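Local coordinates for protein lipase (Photobacterium sp. M37, PDB 2ORY) that probably hydrolyses the ester bonds of triacylglycerols as a cold-adapted lipase of the alpha/beta-hydrolase fold, at residues W113-V118 with G132-Q137; V107-K112 with I125-S130. All blocks are in the same frame, centred on the assembly; numbering follows the deposited sequence.

Contact 1: W113-V118 with G132-Q137; sequences WPYASV and GLKTLQ
Tyr115 OH accepts a hydrogen bond from Gln137 NE2, joining a hairpin loop to helix 127-138 of this alpha/beta hydrolase, a worked example of how a few long side chains can span a gap in which even the nearest CA atoms, of Trp113 and Leu133, are 11.3 Å apart. With CG anti to its carbonyl carbon (chi1 -48°), Tyr115 sends its ring toward the helix, while Gln137 comes from the opposite direction on a chain extended beyond CG. Ring and amide planes stand 76° apart. The phenol oxygen nevertheless lies almost in the amide plane, placed to receive the NE2 hydrogen. The Lys134 chain, bent at three successive torsions, folds its CE to 3.6 Å from Tyr115 OH, so that this methylene packs beside the hydroxyl that the amide bonds. Next to this polar end, Leu133 CD2 meets both aromatic rings obliquely, 4.2 Å from Tyr115 CE1 and equally far from Trp113 CZ3. Tyr115 CD1 in turn rests over one face of the Trp113 ring, toward its rim, and Pro114 CG lies likewise over the phenol. Asp189 of helix 175-189 accepts the indole NE1 bond. The bond from Gln137 NE2 to Tyr115 OH is 3.0 Å long and nearly straight, at 163°.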
loop_
_atom_site.group_PDB
_atom_site.type_symbol
_atom_site.label_atom_id
_atom_site.label_comp_id
_atom_site.label_asym_id
_atom_site.label_seq_id
_atom_site.Cartn_x
_atom_site.Cartn_y
_atom_site.Cartn_z
ATOM N N TRP A 113 -8.054 15.889 8.019
ATOM C CA TRP A 113 -7.033 15.988 6.989
ATOM C C TRP A 113 -6.429 17.381 7.145
ATOM O O TRP A 113 -7.126 18.395 7.059
ATOM C CB TRP A 113 -7.675 15.826 5.613
ATOM C CG TRP A 113 -6.716 15.910 4.478
ATOM C CD1 TRP A 113 -6.726 16.831 3.466
ATOM C CD2 TRP A 113 -5.645 14.997 4.185
ATOM N NE1 TRP A 113 -5.732 16.540 2.557
ATOM C CE2 TRP A 113 -5.055 15.425 2.971
ATOM C CE3 TRP A 113 -5.131 13.862 4.830
ATOM C CZ2 TRP A 113 -3.972 14.754 2.385
ATOM C CZ3 TRP A 113 -4.047 13.190 4.246
ATOM C CH2 TRP A 113 -3.482 13.642 3.034
ATOM N N PRO A 114 -5.118 17.445 7.388
ATOM C CA PRO A 114 -4.488 18.750 7.562
ATOM C C PRO A 114 -4.060 19.550 6.340
ATOM O O PRO A 114 -3.696 20.712 6.480
ATOM C CB PRO A 114 -3.310 18.440 8.495
ATOM C CG PRO A 114 -2.935 17.047 8.144
ATOM C CD PRO A 114 -4.244 16.346 7.843
ATOM N N TYR A 115 -4.142 18.977 5.146
ATOM C CA TYR A 115 -3.660 19.700 3.976
ATOM C C TYR A 115 -4.669 20.315 3.019
ATOM O O TYR A 115 -4.281 20.829 1.984
ATOM C CB TYR A 115 -2.693 18.800 3.198
ATOM C CG TYR A 115 -1.676 18.153 4.100
ATOM C CD1 TYR A 115 -1.791 16.807 4.472
ATOM C CD2 TYR A 115 -0.629 18.898 4.632
ATOM C CE1 TYR A 115 -0.886 16.230 5.350
ATOM C CE2 TYR A 115 0.270 18.332 5.508
ATOM C CZ TYR A 115 0.140 17.002 5.864
ATOM O OH TYR A 115 1.035 16.465 6.749
ATOM N N ALA A 116 -5.952 20.246 3.347
ATOM C CA ALA A 116 -6.988 20.840 2.511
ATOM C C ALA A 116 -8.332 20.811 3.227
ATOM O O ALA A 116 -8.589 19.935 4.060
ATOM C CB ALA A 116 -7.093 20.116 1.176
ATOM N N SER A 117 -9.181 21.779 2.899
ATOM C CA SER A 117 -10.502 21.880 3.491
ATOM C C SER A 117 -11.552 22.013 2.395
ATOM O O SER A 117 -11.269 22.497 1.297
ATOM C CB SER A 117 -10.564 23.098 4.400
ATOM O OG SER A 117 -10.285 24.261 3.646
ATOM N N VAL A 118 -12.770 21.581 2.699
ATOM C CA VAL A 118 -13.857 21.654 1.739
ATOM C C VAL A 118 -15.152 22.157 2.386
ATOM O O VAL A 118 -15.653 21.571 3.356
ATOM C CB VAL A 118 -14.123 20.281 1.092
ATOM C CG1 VAL A 118 -15.295 20.371 0.157
ATOM C CG2 VAL A 118 -12.901 19.826 0.332
ATOM N N GLY A 132 0.910 6.662 10.238
ATOM C CA GLY A 132 1.660 5.998 9.190
ATOM C C GLY A 132 2.261 7.009 8.214
ATOM O O GLY A 132 3.439 6.898 7.823
ATOM N N LEU A 133 1.450 7.988 7.809
ATOM C CA LEU A 133 1.902 9.041 6.891
ATOM C C LEU A 133 3.006 9.896 7.526
ATOM O O LEU A 133 3.988 10.210 6.859
ATOM C CB LEU A 133 0.735 9.962 6.494
ATOM C CG LEU A 133 1.108 11.215 5.676
ATOM C CD1 LEU A 133 1.768 10.807 4.360
ATOM C CD2 LEU A 133 -0.142 12.049 5.411
ATOM N N LYS A 134 2.837 10.269 8.806
ATOM C CA LYS A 134 3.836 11.094 9.515
ATOM C C LYS A 134 5.175 10.374 9.598
ATOM O O LYS A 134 6.220 11.010 9.480
ATOM C CB LYS A 134 3.366 11.485 10.933
ATOM C CG LYS A 134 2.079 12.342 10.959
ATOM C CD LYS A 134 2.172 13.609 10.078
ATOM C CE LYS A 134 1.036 13.735 9.029
ATOM N NZ LYS A 134 -0.353 13.823 9.602
ATOM N N THR A 135 5.153 9.058 9.804
ATOM C CA THR A 135 6.405 8.316 9.851
ATOM C C THR A 135 7.068 8.347 8.466
ATOM O O THR A 135 8.288 8.433 8.371
ATOM C CB THR A 135 6.188 6.856 10.282
ATOM O OG1 THR A 135 5.472 6.152 9.257
ATOM C CG2 THR A 135 5.385 6.809 11.553
ATOM N N LEU A 136 6.274 8.276 7.391
ATOM C CA LEU A 136 6.849 8.346 6.034
ATOM C C LEU A 136 7.386 9.752 5.705
ATOM O O LEU A 136 8.336 9.888 4.946
ATOM C CB LEU A 136 5.813 7.953 4.963
ATOM C CG LEU A 136 5.260 6.512 4.992
ATOM C CD1 LEU A 136 4.287 6.306 3.856
ATOM C CD2 LEU A 136 6.395 5.511 4.896
ATOM N N GLN A 137 6.762 10.789 6.267
ATOM C CA GLN A 137 7.162 12.170 6.014
ATOM C C GLN A 137 8.438 12.519 6.752
ATOM O O GLN A 137 9.136 13.467 6.388
ATOM C CB GLN A 137 6.059 13.158 6.449
ATOM C CG GLN A 137 4.707 12.979 5.766
ATOM C CD GLN A 137 3.647 13.932 6.305
ATOM O OE1 GLN A 137 3.554 14.153 7.512
ATOM N NE2 GLN A 137 2.829 14.490 5.408
#

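Contact 2: V107-K112 with I125-S130; sequences VSAMKK and ISESTS
Lys111 and Ile125 form the hydrogen-bonded pair of a short antiparallel beta hairpin, strands 110-112 and 124-126, whose second strand runs directly into helix 127-138; it illustrates how a strand pairing can be prolonged past its end by one backbone bond and backed by a salt bridge. Both bonds of the pair are 2.8 Å: Lys111 N gives to Ile125 O, and Ile125 N to Lys111 O, each donor lying almost on the line of its carbonyl. Met110 and Ser126 make the neighbouring non-hydrogen-bonded pair, with side chains that diverge. One further backbone bond, from Glu127 N to Ala109 O, is less direct, its donor tilted 29° from the carbonyl plane, and it ties the first helical residue to the loop before strand 110-112.

Charge adds a second layer. The Lys111 chain runs out extended and bends only at chi4 (56°), bringing NZ to OE2 of Glu127 in a salt bridge whose hydrogen bond is weak; on the way, CD passes Ser130 OG.

Van der Waals packing fills in the rest: Glu127 lays its carboxylate carbon CD against Ala109 CB, 3.4 Å away, Val107 CG1 touches CB of both Ser126 and Ser128, and Met110 curls its CE back over the Ile125-Ser126 peptide. Outside the two segments, Tyr283 hydrogen-bonds to Val107 O and also touches Met110, while Asp104 bonds to the Ser128 hydroxyl.

Capping completes the strand-to-helix turn. Ser126 is the N-cap, its OG accepting from Thr129 N at 2.9 Å with an angle of 170°.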
loop_
_atom_site.group_PDB
_atom_site.type_symbol
_atom_site.label_atom_id
_atom_site.label_comp_id
_atom_site.label_asym_id
_atom_site.label_seq_id
_atom_site.Cartn_x
_atom_site.Cartn_y
_atom_site.Cartn_z
ATOM N N VAL A 107 -8.094 3.041 14.656
ATOM C CA VAL A 107 -9.064 3.478 13.668
ATOM C C VAL A 107 -10.299 4.008 14.370
ATOM O O VAL A 107 -11.186 4.564 13.726
ATOM C CB VAL A 107 -9.471 2.350 12.672
ATOM C CG1 VAL A 107 -8.295 2.032 11.742
ATOM C CG2 VAL A 107 -9.934 1.093 13.430
ATOM N N SER A 108 -10.361 3.854 15.691
ATOM C CA SER A 108 -11.520 4.350 16.432
ATOM C C SER A 108 -11.437 5.855 16.672
ATOM O O SER A 108 -12.448 6.500 16.938
ATOM C CB SER A 108 -11.684 3.601 17.760
ATOM O OG SER A 108 -10.458 3.517 18.464
ATOM N N ALA A 109 -10.235 6.410 16.565
ATOM C CA ALA A 109 -10.021 7.845 16.738
ATOM C C ALA A 109 -9.600 8.390 15.373
ATOM O O ALA A 109 -8.936 7.692 14.609
ATOM C CB ALA A 109 -8.915 8.103 17.786
ATOM N N MET A 110 -9.980 9.625 15.056
ATOM C CA MET A 110 -9.629 10.201 13.753
ATOM C C MET A 110 -9.089 11.619 13.831
ATOM O O MET A 110 -9.335 12.341 14.804
ATOM C CB MET A 110 -10.853 10.186 12.821
ATOM C CG MET A 110 -11.468 8.809 12.631
ATOM S SD MET A 110 -12.891 8.779 11.521
ATOM C CE MET A 110 -12.053 8.547 9.890
ATOM N N LYS A 111 -8.353 12.007 12.789
ATOM C CA LYS A 111 -7.780 13.348 12.671
ATOM C C LYS A 111 -8.252 14.015 11.377
ATOM O O LYS A 111 -8.383 13.372 10.330
ATOM C CB LYS A 111 -6.246 13.296 12.702
ATOM C CG LYS A 111 -5.673 13.336 14.120
ATOM C CD LYS A 111 -4.148 13.349 14.130
ATOM C CE LYS A 111 -3.594 13.751 15.498
ATOM N NZ LYS A 111 -4.082 12.885 16.618
ATOM N N LYS A 112 -8.519 15.310 11.440
ATOM C CA LYS A 112 -8.981 15.978 10.244
ATOM C C LYS A 112 -7.792 16.090 9.305
ATOM O O LYS A 112 -6.658 16.294 9.749
ATOM C CB LYS A 112 -9.561 17.366 10.564
ATOM C CG LYS A 112 -8.554 18.385 11.031
ATOM C CD LYS A 112 -8.777 19.744 10.365
ATOM C CE LYS A 112 -10.119 20.362 10.729
ATOM N NZ LYS A 112 -10.416 21.553 9.866
ATOM N N ILE A 125 -9.119 11.344 8.559
ATOM C CA ILE A 125 -8.420 10.097 8.337
ATOM C C ILE A 125 -8.235 9.429 9.701
ATOM O O ILE A 125 -8.269 10.092 10.738
ATOM C CB ILE A 125 -7.044 10.340 7.689
ATOM C CG1 ILE A 125 -6.237 11.329 8.528
ATOM C CG2 ILE A 125 -7.231 10.858 6.276
ATOM C CD1 ILE A 125 -4.830 11.537 8.016
ATOM N N SER A 126 -8.057 8.116 9.709
ATOM C CA SER A 126 -7.858 7.411 10.968
ATOM C C SER A 126 -6.505 7.854 11.521
ATOM O O SER A 126 -5.625 8.247 10.758
ATOM C CB SER A 126 -7.802 5.908 10.727
ATOM O OG SER A 126 -6.626 5.589 9.990
ATOM N N GLU A 127 -6.339 7.787 12.838
ATOM C CA GLU A 127 -5.067 8.142 13.435
ATOM C C GLU A 127 -4.067 7.122 12.940
ATOM O O GLU A 127 -2.882 7.408 12.772
ATOM C CB GLU A 127 -5.142 8.092 14.964
ATOM C CG GLU A 127 -6.053 9.132 15.589
ATOM C CD GLU A 127 -5.808 9.269 17.084
ATOM O OE1 GLU A 127 -5.521 8.236 17.730
ATOM O OE2 GLU A 127 -5.909 10.401 17.611
ATOM N N SER A 128 -4.565 5.916 12.709
ATOM C CA SER A 128 -3.756 4.822 12.199
ATOM C C SER A 128 -2.992 5.261 10.943
ATOM O O SER A 128 -1.760 5.176 10.886
ATOM C CB SER A 128 -4.670 3.637 11.872
ATOM O OG SER A 128 -3.921 2.489 11.580
ATOM N N THR A 129 -3.709 5.731 9.928
ATOM C CA THR A 129 -3.027 6.167 8.707
ATOM C C THR A 129 -2.293 7.489 8.970
ATOM O O THR A 129 -1.207 7.724 8.430
ATOM C CB THR A 129 -4.011 6.335 7.502
ATOM O OG1 THR A 129 -4.792 7.517 7.675
ATOM C CG2 THR A 129 -4.945 5.128 7.389
ATOM N N SER A 130 -2.871 8.337 9.823
ATOM C CA SER A 130 -2.226 9.611 10.154
ATOM C C SER A 130 -0.805 9.367 10.694
ATOM O O SER A 130 0.158 10.011 10.255
ATOM C CB SER A 130 -3.071 10.384 11.178
ATOM O OG SER A 130 -2.468 11.624 11.514
#

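Followed from the N terminus, the chain enters contact 2 at 107-112, passes straight into 113-118 of contact 1, rounds the hairpin loop, and returns through 125-130 to 132-137. The segments therefore alternate, and the two contacts cross. Contact 2 closes the hairpin itself at its strands and the start of helix 127-138; contact 1 closes a slightly later loop, tying the residues after strand 110-112 to a farther part of that same helix. Their centres are 10 Å apart, and they meet where Trp113 CE3 packs 3.9 Å from Ile125 CG2. Together they tie strand 110-112 and the loop after it to strand 124-126 and to helix 127-138, with helix 175-189 packed against contact 1.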